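Local coordinates for protein 6-phosphogluconolactonase (Shewanella baltica, PDB 3NWP) that probably hydrolyses 6-phosphogluconolactone to 6-phosphogluconate, the second step of the pentose phosphate pathway, at residues E73-A78 / S110-G115. Residues are numbered along the deposited sequence; the frame is centred on the assembly and turned at random.
Sequences ERWVEA and STAEAG
W75 lays one face of its indole over the backbone of T111 and A112, where a loop turns into the helix 112-122. The packing is close: T111 C lies 3.4 Å from NE1, and A112 N lies 3.6 Å from CD2, both above the ring plane and displaced toward its rim. Further along, A112 CA sits 3.8 Å from the centroid of the six-membered ring and 16° off its normal, a CH-pi contact over the face. The broad flat indole suits this place because it lies nearly parallel to the T111-A112 peptide. Its CG stands anti to the backbone N (chi1 -154°), which carries the ring across from 73-78 to the helix start.

Apolar packing is modest. A112 CB touches CE3 of W75 at 3.8 Å, a small methyl that lets the helix backbone approach the ring, while CH2 reaches G115 CA; glycine suits the spot, having no CB to collide with the ring.

No hydrogen bond joins the two segments. The polar end of W75 instead donates from NE1 to F109 O, just before S110, and K106 makes a cation-pi contact with the ring. Within 110-115, T111 OG1 accepts from A114 N at 3.2 Å with an angle of 162°, an N-cap bond supplying an acceptor for an amide with no preceding turn.

W75 is also the centre of an inverse gamma turn, closed by V76 N to R74 O. With its backbone bonded to G174 and its side chain touching I176 of strand 175-178, W75 bridges the mixed sheet and the threonine-capped first turn of a peripheral helix.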
loop_
_atom_site.group_PDB
_atom_site.type_symbol
_atom_site.label_atom_id
_atom_site.label_comp_id
_atom_site.label_asym_id
_atom_site.label_seq_id
_atom_site.Cartn_x
_atom_site.Cartn_y
_atom_site.Cartn_z
ATOM N N GLU A 73 5.997 6.776 1.692
ATOM C CA GLU A 73 7.042 7.353 0.868
ATOM C C GLU A 73 8.247 7.634 1.734
ATOM O O GLU A 73 8.139 7.922 2.900
ATOM C CB GLU A 73 6.545 8.614 0.145
ATOM C CG GLU A 73 7.565 9.328 -0.721
ATOM C CD GLU A 73 8.106 8.443 -1.854
ATOM O OE1 GLU A 73 8.922 7.544 -1.582
ATOM O OE2 GLU A 73 7.643 8.669 -3.017
ATOM N N ARG A 74 9.426 7.495 1.137
ATOM C CA ARG A 74 10.684 7.909 1.771
ATOM C C ARG A 74 10.879 9.386 1.499
ATOM O O ARG A 74 10.613 9.883 0.374
ATOM C CB ARG A 74 11.846 7.114 1.195
ATOM C CG ARG A 74 11.892 5.622 1.562
ATOM C CD ARG A 74 10.862 4.790 0.786
ATOM N NE ARG A 74 11.023 3.374 1.067
ATOM C CZ ARG A 74 11.991 2.607 0.567
ATOM N NH1 ARG A 74 12.888 3.085 -0.310
ATOM N NH2 ARG A 74 12.058 1.329 0.936
ATOM N N TRP A 75 11.325 10.131 2.517
ATOM C CA TRP A 75 11.467 11.594 2.354
ATOM C C TRP A 75 12.810 11.912 1.646
ATOM O O TRP A 75 13.840 12.323 2.289
ATOM C CB TRP A 75 11.293 12.330 3.697
ATOM C CG TRP A 75 10.818 13.691 3.488
ATOM C CD1 TRP A 75 11.562 14.872 3.486
ATOM C CD2 TRP A 75 9.490 14.069 3.177
ATOM N NE1 TRP A 75 10.745 15.934 3.199
ATOM C CE2 TRP A 75 9.468 15.479 3.001
ATOM C CE3 TRP A 75 8.304 13.351 2.998
ATOM C CZ2 TRP A 75 8.325 16.163 2.668
ATOM C CZ3 TRP A 75 7.161 14.021 2.667
ATOM C CH2 TRP A 75 7.166 15.435 2.499
ATOM N N VAL A 76 12.797 11.684 0.330
ATOM C CA VAL A 76 13.920 11.839 -0.556
ATOM C C VAL A 76 13.318 12.422 -1.835
ATOM O O VAL A 76 12.087 12.394 -2.021
ATOM C CB VAL A 76 14.626 10.510 -0.862
ATOM C CG1 VAL A 76 15.256 9.830 0.418
ATOM C CG2 VAL A 76 13.667 9.540 -1.602
ATOM N N GLU A 77 14.153 12.982 -2.724
ATOM C CA GLU A 77 13.622 13.542 -3.950
ATOM C C GLU A 77 12.873 12.481 -4.749
ATOM O O GLU A 77 13.250 11.313 -4.748
ATOM C CB GLU A 77 14.746 14.112 -4.831
ATOM C CG GLU A 77 15.501 15.294 -4.217
ATOM C CD GLU A 77 14.627 16.495 -4.082
ATOM O OE1 GLU A 77 14.105 16.943 -5.125
ATOM O OE2 GLU A 77 14.460 16.985 -2.941
ATOM N N ALA A 78 11.879 12.923 -5.501
ATOM C CA ALA A 78 10.986 12.003 -6.207
ATOM C C ALA A 78 11.645 11.310 -7.393
ATOM O O ALA A 78 11.074 10.361 -7.936
ATOM C CB ALA A 78 9.697 12.732 -6.632
ATOM N N SER A 110 11.327 20.176 4.056
ATOM C CA SER A 110 12.611 19.528 4.200
ATOM C C SER A 110 12.565 18.230 5.020
ATOM O O SER A 110 13.492 17.423 4.938
ATOM C CB SER A 110 13.646 20.481 4.808
ATOM O OG SER A 110 13.298 20.781 6.139
ATOM N N THR A 111 11.493 18.050 5.801
ATOM C CA THR A 111 11.251 16.800 6.543
ATOM C C THR A 111 9.814 16.336 6.417
ATOM O O THR A 111 8.919 17.117 6.158
ATOM C CB THR A 111 11.522 16.960 8.048
ATOM O OG1 THR A 111 10.605 17.914 8.601
ATOM C CG2 THR A 111 12.999 17.423 8.276
ATOM N N ALA A 112 9.598 15.039 6.654
ATOM C CA ALA A 112 8.258 14.483 6.604
ATOM C C ALA A 112 7.354 15.143 7.635
ATOM O O ALA A 112 6.184 15.346 7.390
ATOM C CB ALA A 112 8.329 12.938 6.806
ATOM N N GLU A 113 7.897 15.469 8.814
ATOM C CA GLU A 113 7.083 16.117 9.839
ATOM C C GLU A 113 6.555 17.420 9.296
ATOM O O GLU A 113 5.365 17.728 9.492
ATOM C CB GLU A 113 7.916 16.402 11.093
ATOM C CG GLU A 113 8.213 15.210 11.973
ATOM C CD GLU A 113 9.361 14.322 11.491
ATOM O OE1 GLU A 113 10.022 14.603 10.459
ATOM O OE2 GLU A 113 9.599 13.333 12.225
ATOM N N ALA A 114 7.422 18.216 8.685
ATOM C CA ALA A 114 6.979 19.515 8.174
ATOM C C ALA A 114 6.069 19.398 6.976
ATOM O O ALA A 114 5.211 20.248 6.780
ATOM C CB ALA A 114 8.177 20.402 7.830
ATOM N N GLY A 115 6.234 18.339 6.168
ATOM C CA GLY A 115 5.418 18.156 4.965
ATOM C C GLY A 115 4.112 17.370 5.112
ATOM O O GLY A 115 3.271 17.350 4.203
#